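PDB 7KCG: 16 kDa salivary peptide from Culex quinquefasciatus, which is of unknown function but adopts a beta-trefoil fold of the ricin B lectin type and may bind sugars in mosquito saliva. Local coordinates for residues D33-S38 / V78-K83; F55-N60 / A92-T97; L66-Q71 / V110-C115. All coordinates share one frame; numbering follows the deposited sequence.

Contact 1. Residues D33-S38 / V78-K83. With FMT (formic acid), chain C.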
loop_
_atom_site.group_PDB
_atom_site.type_symbol
_atom_site.label_atom_id
_atom_site.label_comp_id
_atom_site.label_asym_id
_atom_site.label_seq_id
_atom_site.Cartn_x
_atom_site.Cartn_y
_atom_site.Cartn_z
ATOM N N ASP A 33 6.617 -14.944 -9.158
ATOM C CA ASP A 33 7.304 -14.194 -8.088
ATOM C C ASP A 33 6.504 -12.929 -7.764
ATOM O O ASP A 33 6.754 -12.364 -6.708
ATOM C CB ASP A 33 8.676 -13.759 -8.575
ATOM C CG ASP A 33 9.635 -14.917 -8.774
ATOM O OD1 ASP A 33 9.512 -15.913 -8.036
ATOM O OD2 ASP A 33 10.495 -14.805 -9.663
ATOM N N ARG A 34 5.599 -12.508 -8.657
ATOM C CA ARG A 34 4.899 -11.218 -8.438
ATOM C C ARG A 34 3.376 -11.393 -8.499
ATOM O O ARG A 34 2.901 -11.824 -9.536
ATOM C CB ARG A 34 5.413 -10.215 -9.472
ATOM C CG ARG A 34 6.816 -9.696 -9.213
ATOM C CD ARG A 34 7.478 -9.231 -10.490
ATOM N NE ARG A 34 8.887 -8.970 -10.266
ATOM C CZ ARG A 34 9.851 -9.860 -10.461
ATOM N NH1 ARG A 34 9.554 -11.072 -10.893
ATOM N NH2 ARG A 34 11.108 -9.535 -10.226
ATOM N N ARG A 35 2.652 -11.093 -7.419
ATOM C CA ARG A 35 1.167 -11.146 -7.397
ATOM C C ARG A 35 0.621 -9.722 -7.436
ATOM O O ARG A 35 1.260 -8.827 -6.903
ATOM C CB ARG A 35 0.636 -11.877 -6.164
ATOM C CG ARG A 35 -0.875 -11.870 -5.992
ATOM C CD ARG A 35 -1.359 -12.494 -4.700
ATOM N NE ARG A 35 -0.516 -13.593 -4.277
ATOM C CZ ARG A 35 -0.638 -14.840 -4.706
ATOM N NH1 ARG A 35 -1.583 -15.149 -5.575
ATOM N NH2 ARG A 35 0.185 -15.770 -4.266
ATOM N N HIS A 36 -0.532 -9.531 -8.060
ATOM C CA HIS A 36 -1.077 -8.168 -8.240
ATOM C C HIS A 36 -1.821 -7.704 -6.998
ATOM O O HIS A 36 -2.099 -8.527 -6.136
ATOM C CB HIS A 36 -1.983 -8.161 -9.466
ATOM C CG HIS A 36 -1.260 -7.903 -10.744
ATOM N ND1 HIS A 36 -1.301 -8.781 -11.803
ATOM C CD2 HIS A 36 -0.485 -6.870 -11.135
ATOM C CE1 HIS A 36 -0.583 -8.298 -12.793
ATOM N NE2 HIS A 36 -0.070 -7.131 -12.408
ATOM N N VAL A 37 -2.116 -6.415 -6.933
ATOM C CA VAL A 37 -2.883 -5.877 -5.815
ATOM C C VAL A 37 -4.190 -5.309 -6.346
ATOM O O VAL A 37 -4.273 -4.846 -7.490
ATOM C CB VAL A 37 -2.118 -4.794 -5.030
ATOM C CG1 VAL A 37 -0.909 -5.392 -4.336
ATOM C CG2 VAL A 37 -1.700 -3.675 -5.961
ATOM N N SER A 38 -5.212 -5.339 -5.499
ATOM C CA SER A 38 -6.536 -4.926 -5.929
ATOM C C SER A 38 -7.295 -4.351 -4.734
ATOM O O SER A 38 -6.700 -3.991 -3.711
ATOM C CB SER A 38 -7.263 -6.109 -6.586
ATOM O OG SER A 38 -8.295 -5.630 -7.417
ATOM N N VAL A 78 2.709 -2.008 -8.858
ATOM C CA VAL A 78 2.768 -2.308 -7.436
ATOM C C VAL A 78 2.391 -3.769 -7.280
ATOM O O VAL A 78 1.319 -4.179 -7.737
ATOM C CB VAL A 78 1.813 -1.415 -6.625
ATOM C CG1 VAL A 78 1.755 -1.899 -5.200
ATOM C CG2 VAL A 78 2.251 0.032 -6.708
ATOM N N PHE A 79 3.259 -4.551 -6.631
ATOM C CA PHE A 79 3.117 -6.000 -6.552
ATOM C C PHE A 79 3.185 -6.490 -5.112
ATOM O O PHE A 79 3.735 -5.831 -4.235
ATOM C CB PHE A 79 4.252 -6.734 -7.298
ATOM C CG PHE A 79 4.276 -6.521 -8.774
ATOM C CD1 PHE A 79 3.167 -6.778 -9.547
ATOM C CD2 PHE A 79 5.443 -6.103 -9.398
ATOM C CE1 PHE A 79 3.209 -6.607 -10.912
ATOM C CE2 PHE A 79 5.491 -5.934 -10.765
ATOM C CZ PHE A 79 4.366 -6.188 -11.521
ATOM N N LEU A 80 2.678 -7.703 -4.904
ATOM C CA LEU A 80 3.033 -8.540 -3.768
ATOM C C LEU A 80 4.139 -9.518 -4.180
ATOM O O LEU A 80 4.089 -10.093 -5.268
ATOM C CB LEU A 80 1.809 -9.301 -3.262
ATOM C CG LEU A 80 0.683 -8.429 -2.709
ATOM C CD1 LEU A 80 -0.428 -9.279 -2.132
ATOM C CD2 LEU A 80 1.261 -7.494 -1.653
ATOM N N TRP A 81 5.135 -9.696 -3.307
ATOM C CA TRP A 81 6.368 -10.431 -3.625
ATOM C C TRP A 81 6.186 -11.909 -3.270
ATOM O O TRP A 81 6.350 -12.304 -2.113
ATOM C CB TRP A 81 7.534 -9.784 -2.886
ATOM C CG TRP A 81 8.902 -10.340 -3.125
ATOM C CD1 TRP A 81 9.810 -10.673 -2.173
ATOM C CD2 TRP A 81 9.540 -10.570 -4.386
ATOM N NE1 TRP A 81 10.963 -11.134 -2.756
ATOM C CE2 TRP A 81 10.825 -11.071 -4.115
ATOM C CE3 TRP A 81 9.147 -10.408 -5.714
ATOM C CZ2 TRP A 81 11.720 -11.414 -5.123
ATOM C CZ3 TRP A 81 10.039 -10.750 -6.713
ATOM C CH2 TRP A 81 11.307 -11.250 -6.413
ATOM N N ILE A 82 5.836 -12.773 -4.225
ATOM C CA ILE A 82 5.518 -14.203 -3.891
ATOM C C ILE A 82 6.736 -14.972 -3.369
ATOM O O ILE A 82 6.565 -15.768 -2.455
ATOM C CB ILE A 82 4.860 -14.915 -5.086
ATOM C CG1 ILE A 82 3.691 -14.107 -5.646
ATOM C CG2 ILE A 82 4.427 -16.325 -4.727
ATOM C CD1 ILE A 82 2.992 -14.786 -6.794
ATOM N N LYS A 83 7.919 -14.707 -3.897
ATOM C CA LYS A 83 9.154 -15.444 -3.517
ATOM C C LYS A 83 9.441 -15.395 -2.011
ATOM O O LYS A 83 9.997 -16.376 -1.509
ATOM C CB LYS A 83 10.322 -14.901 -4.338
ATOM C CG LYS A 83 11.599 -15.729 -4.308
ATOM C CD LYS A 83 12.297 -15.802 -5.640
ATOM C CE LYS A 83 13.354 -14.736 -5.815
ATOM N NZ LYS A 83 14.341 -14.747 -4.711
HETATM C C FMT C . 10.917 -5.704 -9.590
HETATM O O1 FMT C . 11.434 -4.609 -9.657
HETATM O O2 FMT C . 10.042 -6.174 -10.415
#
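Arg35 and Leu80 form an antiparallel hydrogen-bonded pair, with Arg35 N to Leu80 O at 2.8 Å and nearly straight, and Leu80 N to Arg35 O at 2.7 Å. A third backbone bond follows where the strands give way to loop: Ile82 N reaches Asp33 O at 2.7 Å, more bent and from above the carbonyl plane. Beside these bonds Arg34 and Trp81 make a non-hydrogen-bonded pair, and the CA-H of Arg34 points at Leu80 O.

Arg34 touches both Phe79 and Trp81. Its aliphatic part runs across one face of the Phe79 ring, Arg34 CB standing 4.1 Å from the ring centroid and only 16° off the normal. The chain then continues extended, which brings the guanidinium to the rim of Trp81: CZ3 of the indole lies over the centre of one guanidinium face, the two planes 71° apart. Separately, His36 NE2 lies at the edge of the Phe79 ring, 3.6 Å from Phe79 CE1, the pair oblique with planes inclined at 50°.

Here the strands 34-40 and 76-81 of the beta-trefoil meet as neighbours in its curled antiparallel sheet, and strand 64-69 adjoins the second of them.

Arg35 and Leu80 share one face of the sheet, and Ile82 and Val37 pack against them. Ile82 CD1 sits 3.8 Å from Arg35 CB and also over one face of the Arg35 guanidinium, whose NE forms a salt bridge with Glu64. Further along, Val37 spreads its branches, CG1 against Leu80 CG and CG2 against Val78 CG1, near Val78 O.

Arg34 NE gives a 3.0 Å hydrogen bond to O2 of a formic acid, probably from the crystallisation liquor, while Arg34 NH1 forms a salt bridge with Asp31.

Contact 2. Residues F55-N60 / A92-T97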
loop_
_atom_site.group_PDB
_atom_site.type_symbol
_atom_site.label_atom_id
_atom_site.label_comp_id
_atom_site.label_asym_id
_atom_site.label_seq_id
_atom_site.Cartn_x
_atom_site.Cartn_y
_atom_site.Cartn_z
ATOM N N PHE A 55 8.341 2.072 6.972
ATOM C CA PHE A 55 7.447 0.970 7.284
ATOM C C PHE A 55 7.502 -0.066 6.174
ATOM O O PHE A 55 7.646 0.273 4.997
ATOM C CB PHE A 55 5.986 1.424 7.440
ATOM C CG PHE A 55 5.769 2.390 8.560
ATOM C CD1 PHE A 55 5.587 1.935 9.850
ATOM C CD2 PHE A 55 5.734 3.757 8.317
ATOM C CE1 PHE A 55 5.399 2.832 10.902
ATOM C CE2 PHE A 55 5.553 4.667 9.369
ATOM C CZ PHE A 55 5.378 4.197 10.656
ATOM N N ARG A 56 7.378 -1.329 6.561
ATOM C CA ARG A 56 7.066 -2.399 5.621
ATOM C C ARG A 56 5.592 -2.771 5.738
ATOM O O ARG A 56 5.004 -2.713 6.820
ATOM C CB ARG A 56 7.940 -3.621 5.880
ATOM C CG ARG A 56 9.414 -3.350 5.636
ATOM C CD ARG A 56 10.203 -4.644 5.586
ATOM N NE ARG A 56 11.591 -4.387 5.229
ATOM C CZ ARG A 56 12.150 -4.711 4.070
ATOM N NH1 ARG A 56 11.448 -5.341 3.127
ATOM N NH2 ARG A 56 13.435 -4.423 3.871
ATOM N N ILE A 57 5.004 -3.163 4.607
ATOM C CA ILE A 57 3.589 -3.501 4.511
ATOM C C ILE A 57 3.488 -4.896 3.909
ATOM O O ILE A 57 3.950 -5.120 2.785
ATOM C CB ILE A 57 2.817 -2.484 3.650
ATOM C CG1 ILE A 57 2.971 -1.059 4.209
ATOM C CG2 ILE A 57 1.326 -2.842 3.563
ATOM C CD1 ILE A 57 2.421 0.014 3.242
ATOM N N ARG A 58 2.861 -5.809 4.635
ATOM C CA ARG A 58 2.723 -7.230 4.231
ATOM C C ARG A 58 1.264 -7.680 4.219
ATOM O O ARG A 58 0.566 -7.412 5.155
ATOM C CB ARG A 58 3.507 -8.122 5.187
ATOM C CG ARG A 58 3.750 -9.517 4.656
ATOM C CD ARG A 58 4.614 -10.306 5.589
ATOM N NE ARG A 58 5.969 -9.831 5.713
ATOM C CZ ARG A 58 6.983 -10.305 5.038
ATOM N NH1 ARG A 58 6.798 -11.249 4.149
ATOM N NH2 ARG A 58 8.185 -9.829 5.239
ATOM N N ASN A 59 0.871 -8.366 3.154
ATOM C CA ASN A 59 -0.493 -8.916 2.993
ATOM C C ASN A 59 -0.614 -10.127 3.894
ATOM O O ASN A 59 0.084 -11.056 3.664
ATOM C CB ASN A 59 -0.746 -9.332 1.558
ATOM C CG ASN A 59 -2.113 -9.930 1.372
ATOM O OD1 ASN A 59 -2.297 -11.116 1.576
ATOM N ND2 ASN A 59 -3.063 -9.115 0.977
ATOM N N ASN A 60 -1.494 -10.044 4.884
ATOM C CA ASN A 60 -1.716 -11.035 5.965
ATOM C C ASN A 60 -2.136 -12.406 5.454
ATOM O O ASN A 60 -1.747 -13.384 6.041
ATOM C CB ASN A 60 -2.904 -10.617 6.818
ATOM C CG ASN A 60 -2.464 -9.912 8.073
ATOM O OD1 ASN A 60 -1.355 -9.463 8.126
ATOM N ND2 ASN A 60 -3.304 -9.831 9.081
ATOM N N ALA A 92 10.435 -2.152 -1.037
ATOM C CA ALA A 92 9.391 -2.608 -0.132
ATOM C C ALA A 92 9.296 -1.758 1.115
ATOM O O ALA A 92 8.593 -2.141 2.056
ATOM C CB ALA A 92 9.614 -4.064 0.266
ATOM N N SER A 93 9.992 -0.628 1.160
ATOM C CA SER A 93 9.946 0.268 2.305
ATOM C C SER A 93 9.127 1.510 1.964
ATOM O O SER A 93 9.188 2.013 0.839
ATOM C CB SER A 93 11.361 0.654 2.748
ATOM O OG SER A 93 12.147 -0.510 2.994
ATOM N N TRP A 94 8.333 1.984 2.928
ATOM C CA TRP A 94 7.305 2.986 2.666
ATOM C C TRP A 94 7.354 4.096 3.717
ATOM O O TRP A 94 7.453 3.824 4.920
ATOM C CB TRP A 94 5.910 2.335 2.645
ATOM C CG TRP A 94 5.752 1.257 1.593
ATOM C CD1 TRP A 94 6.000 -0.086 1.730
ATOM C CD2 TRP A 94 5.317 1.448 0.248
ATOM N NE1 TRP A 94 5.731 -0.736 0.554
ATOM C CE2 TRP A 94 5.324 0.182 -0.379
ATOM C CE3 TRP A 94 4.901 2.565 -0.486
ATOM C CZ2 TRP A 94 4.930 0.006 -1.704
ATOM C CZ3 TRP A 94 4.546 2.395 -1.803
ATOM C CH2 TRP A 94 4.564 1.126 -2.404
ATOM N N LYS A 95 7.286 5.344 3.267
ATOM C CA LYS A 95 7.141 6.471 4.184
ATOM C C LYS A 95 5.657 6.796 4.319
ATOM O O LYS A 95 5.003 7.162 3.335
ATOM C CB LYS A 95 7.931 7.690 3.704
ATOM C CG LYS A 95 9.444 7.479 3.624
ATOM N N ILE A 96 5.131 6.666 5.535
ATOM C CA ILE A 96 3.704 6.789 5.809
ATOM C C ILE A 96 3.521 8.040 6.659
ATOM O O ILE A 96 3.958 8.075 7.814
ATOM C CB ILE A 96 3.154 5.547 6.522
ATOM C CG1 ILE A 96 3.460 4.289 5.685
ATOM C CG2 ILE A 96 1.651 5.676 6.707
ATOM C CD1 ILE A 96 2.824 3.027 6.212
ATOM N N THR A 97 2.917 9.071 6.080
ATOM C CA THR A 97 2.831 10.381 6.714
ATOM C C THR A 97 1.400 10.895 6.663
ATOM O O THR A 97 0.611 10.534 5.785
ATOM C CB THR A 97 3.773 11.385 6.035
ATOM O OG1 THR A 97 3.532 11.378 4.626
ATOM C CG2 THR A 97 5.242 11.009 6.284
HETATM O O HOH W 1 6.491 -3.471 2.247
#
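Phe55 and Trp94 hold the two strands together through a pair of backbone hydrogen bonds, Phe55 N to Trp94 O and Trp94 N to Phe55 O, each 2.8 Å long and noticeably bent at the hydrogen. Beyond this pair a water fills in: it accepts from Ile57 N at 2.8 Å and lies near Ala92 O, while Trp94 NE1 makes a weak 3.3 Å bond to it. The same indole nitrogen has its main partner in Leu66 O.

Arg56 extends alongside Ala92, bringing NH1 to 3.6 Å from Ala92 CB and one guanidinium face beneath Ser93 OG. Its charge is met by Glu65 through a salt bridge, and Ser93 OG is hydrogen-bonded to Glu51.

The strands, 54-59 and 93-98, are antiparallel neighbours in the beta-trefoil sheet, but the short segments cross at 111°; the pairing is close at Phe55 and Trp94, with side chains packing beyond it.

Ile57 does so by laying CD1 over one face of Trp94, 4.1 Å from the centroid of the five-membered ring. With Phe55 CG anti to its own carbonyl carbon (chi1 -62°), the Phe55 side chain crosses that of Ile96 at about a right angle, Phe55 CD2 resting 3.5 Å from Ile96 CG1. Ile96 CD1 reaches back to Ile57 CD1, and Ile107 of strand 104-109 touches both Ile57 and Trp94.

Contact 3. Residues L66-Q71 / V110-C115. With FMT (formic acid), chain C.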
loop_
_atom_site.group_PDB
_atom_site.type_symbol
_atom_site.label_atom_id
_atom_site.label_comp_id
_atom_site.label_asym_id
_atom_site.label_seq_id
_atom_site.Cartn_x
_atom_site.Cartn_y
_atom_site.Cartn_z
ATOM N N LEU A 66 4.395 -5.861 0.136
ATOM C CA LEU A 66 3.988 -4.906 -0.879
ATOM C C LEU A 66 5.201 -4.122 -1.364
ATOM O O LEU A 66 5.970 -3.604 -0.552
ATOM C CB LEU A 66 2.943 -3.950 -0.285
ATOM C CG LEU A 66 2.334 -2.968 -1.269
ATOM C CD1 LEU A 66 1.360 -3.710 -2.156
ATOM C CD2 LEU A 66 1.638 -1.827 -0.521
ATOM N N PHE A 67 5.390 -4.025 -2.682
ATOM C CA PHE A 67 6.542 -3.267 -3.165
ATOM C C PHE A 67 6.232 -2.649 -4.518
ATOM O O PHE A 67 5.286 -3.038 -5.200
ATOM C CB PHE A 67 7.823 -4.126 -3.230
ATOM C CG PHE A 67 7.865 -5.097 -4.384
ATOM C CD1 PHE A 67 7.149 -6.272 -4.338
ATOM C CD2 PHE A 67 8.668 -4.844 -5.485
ATOM C CE1 PHE A 67 7.209 -7.180 -5.393
ATOM C CE2 PHE A 67 8.728 -5.751 -6.556
ATOM C CZ PHE A 67 8.000 -6.908 -6.500
ATOM N N GLU A 68 7.018 -1.638 -4.877
ATOM C CA GLU A 68 6.901 -0.985 -6.172
ATOM C C GLU A 68 8.033 -1.457 -7.070
ATOM O O GLU A 68 9.185 -1.541 -6.635
ATOM C CB GLU A 68 6.944 0.540 -6.048
ATOM C CG GLU A 68 6.813 1.243 -7.402
ATOM C CD GLU A 68 6.850 2.761 -7.316
ATOM O OE1 GLU A 68 6.865 3.312 -6.193
ATOM O OE2 GLU A 68 6.863 3.411 -8.385
ATOM N N SER A 69 7.702 -1.731 -8.329
ATOM C CA SER A 69 8.585 -2.430 -9.251
ATOM C C SER A 69 9.249 -1.474 -10.233
ATOM O O SER A 69 8.746 -0.386 -10.520
ATOM C CB SER A 69 7.796 -3.498 -10.012
ATOM O OG SER A 69 8.511 -4.003 -11.134
ATOM N N GLN A 70 10.389 -1.912 -10.770
ATOM C CA GLN A 70 11.002 -1.203 -11.888
ATOM C C GLN A 70 10.133 -1.278 -13.134
ATOM O O GLN A 70 10.098 -0.329 -13.925
ATOM C CB GLN A 70 12.387 -1.774 -12.186
ATOM C CG GLN A 70 13.482 -1.284 -11.251
ATOM C CD GLN A 70 14.589 -0.550 -11.990
ATOM O OE1 GLN A 70 15.453 -1.171 -12.613
ATOM N NE2 GLN A 70 14.559 0.781 -11.935
ATOM N N GLN A 71 9.443 -2.399 -13.289
ATOM C CA GLN A 71 8.593 -2.650 -14.471
ATOM C C GLN A 71 7.427 -1.678 -14.445
ATOM O O GLN A 71 7.011 -1.282 -13.347
ATOM C CB GLN A 71 8.085 -4.083 -14.392
ATOM C CG GLN A 71 9.197 -5.114 -14.305
ATOM C CD GLN A 71 8.680 -6.515 -14.521
ATOM O OE1 GLN A 71 7.699 -6.732 -15.222
ATOM N NE2 GLN A 71 9.345 -7.479 -13.913
ATOM N N VAL A 110 9.940 4.394 -0.764
ATOM C CA VAL A 110 11.253 4.963 -0.466
ATOM C C VAL A 110 12.123 4.972 -1.719
ATOM O O VAL A 110 12.711 5.997 -2.084
ATOM C CB VAL A 110 11.928 4.178 0.674
ATOM C CG1 VAL A 110 13.409 4.530 0.771
ATOM C CG2 VAL A 110 11.215 4.415 1.995
ATOM N N LYS A 111 12.207 3.824 -2.397
ATOM C CA LYS A 111 13.067 3.698 -3.568
ATOM C C LYS A 111 12.652 4.660 -4.674
ATOM O O LYS A 111 13.494 5.347 -5.264
ATOM C CB LYS A 111 13.035 2.254 -4.070
ATOM C CG LYS A 111 13.956 1.961 -5.255
ATOM C CD LYS A 111 13.772 0.528 -5.712
ATOM C CE LYS A 111 14.660 0.200 -6.904
ATOM N NZ LYS A 111 14.402 -1.183 -7.382
ATOM N N PHE A 112 11.357 4.728 -4.968
ATOM C CA PHE A 112 10.896 5.416 -6.169
ATOM C C PHE A 112 10.299 6.790 -5.907
ATOM O O PHE A 112 10.041 7.520 -6.871
ATOM C CB PHE A 112 9.861 4.564 -6.895
ATOM C CG PHE A 112 10.443 3.371 -7.607
ATOM C CD1 PHE A 112 11.212 3.539 -8.744
ATOM C CD2 PHE A 112 10.204 2.089 -7.151
ATOM C CE1 PHE A 112 11.734 2.450 -9.407
ATOM C CE2 PHE A 112 10.728 0.987 -7.816
ATOM C CZ PHE A 112 11.489 1.170 -8.943
ATOM N N SER A 113 10.045 7.139 -4.645
ATOM C CA SER A 113 9.418 8.416 -4.274
ATOM C C SER A 113 8.043 8.585 -4.918
ATOM O O SER A 113 7.688 9.668 -5.386
ATOM C CB SER A 113 10.327 9.601 -4.616
ATOM O OG SER A 113 11.532 9.570 -3.877
ATOM N N HIS A 114 7.247 7.517 -4.918
ATOM C CA HIS A 114 5.909 7.522 -5.493
ATOM C C HIS A 114 4.886 7.190 -4.422
ATOM O O HIS A 114 5.130 6.342 -3.556
ATOM C CB HIS A 114 5.782 6.503 -6.631
ATOM C CG HIS A 114 6.597 6.832 -7.838
ATOM N ND1 HIS A 114 6.856 5.912 -8.833
ATOM C CD2 HIS A 114 7.210 7.978 -8.215
ATOM C CE1 HIS A 114 7.596 6.478 -9.769
ATOM N NE2 HIS A 114 7.827 7.732 -9.417
ATOM N N CYS A 115 3.737 7.858 -4.470
ATOM C CA CYS A 115 2.676 7.596 -3.515
ATOM C C CYS A 115 1.692 6.604 -4.114
ATOM O O CYS A 115 1.271 6.752 -5.266
ATOM C CB CYS A 115 1.948 8.882 -3.117
ATOM S SG CYS A 115 2.938 10.006 -2.123
HETATM C C FMT C . 10.917 -5.704 -9.590
HETATM O O1 FMT C . 11.434 -4.609 -9.657
HETATM O O2 FMT C . 10.042 -6.174 -10.415
HETATM O O HOH W 2 11.701 -2.555 -7.132
#
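The Phe112 ring turns its edge to residues 68-70: CE2 lies 3.2 Å from Glu68 O, near the ring plane, and Gln70 CG meets CZ, also in plane. Lys111 CG covers part of one face. The Gln70 amide is nearly coplanar with the ring. The His114 ring has Phe112 O over one face, offset toward the rim, and Glu68 OE2 at its edge.

In the beta-trefoil this joins strand 64-69, near the corner the chain turns at Gln70, to the loop between strands 104-109 and 115-118. The one direct hydrogen bond runs from His114 ND1 to Glu68 OE2 at a very short 2.5 Å, 145° at the hydrogen. OE2 uses its syn lone pair and sits 22° out of the imidazole plane. A fully extended Glu68 carries the carboxylate past Phe112 CD2 to the histidine. A water links Glu68 O to Lys111 NZ, which also salt-bridges Asp89.

Formic acid, probably from the crystallisation liquor, accepts from Ser69 OG and Gln70 N and may mark a small polar pocket. Buried Glu68 OE1 has no partner, leaving the carboxylate gripped at one oxygen; a charge on Glu68 would be expected to favour protonated His114.

From the N terminus, strand 34-40 comes first, and contact 1 closes the loop from it to strand 76-81. Strand 54-59 lies inside that loop, and its partner 93-98 lies beyond it, so contact 2 crosses contact 1. Strand 64-69 likewise starts within both loops, and contact 3 crosses them by reaching 110-115. Strand 64-69 stands between strands 54-59 and 76-81 in the sheet: Phe67 N probably hydrogen-bonds Phe79 O of contact 1, and Leu66 N probably does the same with Ile57 O of contact 2. Contacts 1 and 3 also share the formic acid. Contact 1 thus ties 34-40 to 76-81, contact 2 ties 54-59 to 93-98, and contact 3 ties 64-69 to the loop before strand 115-118.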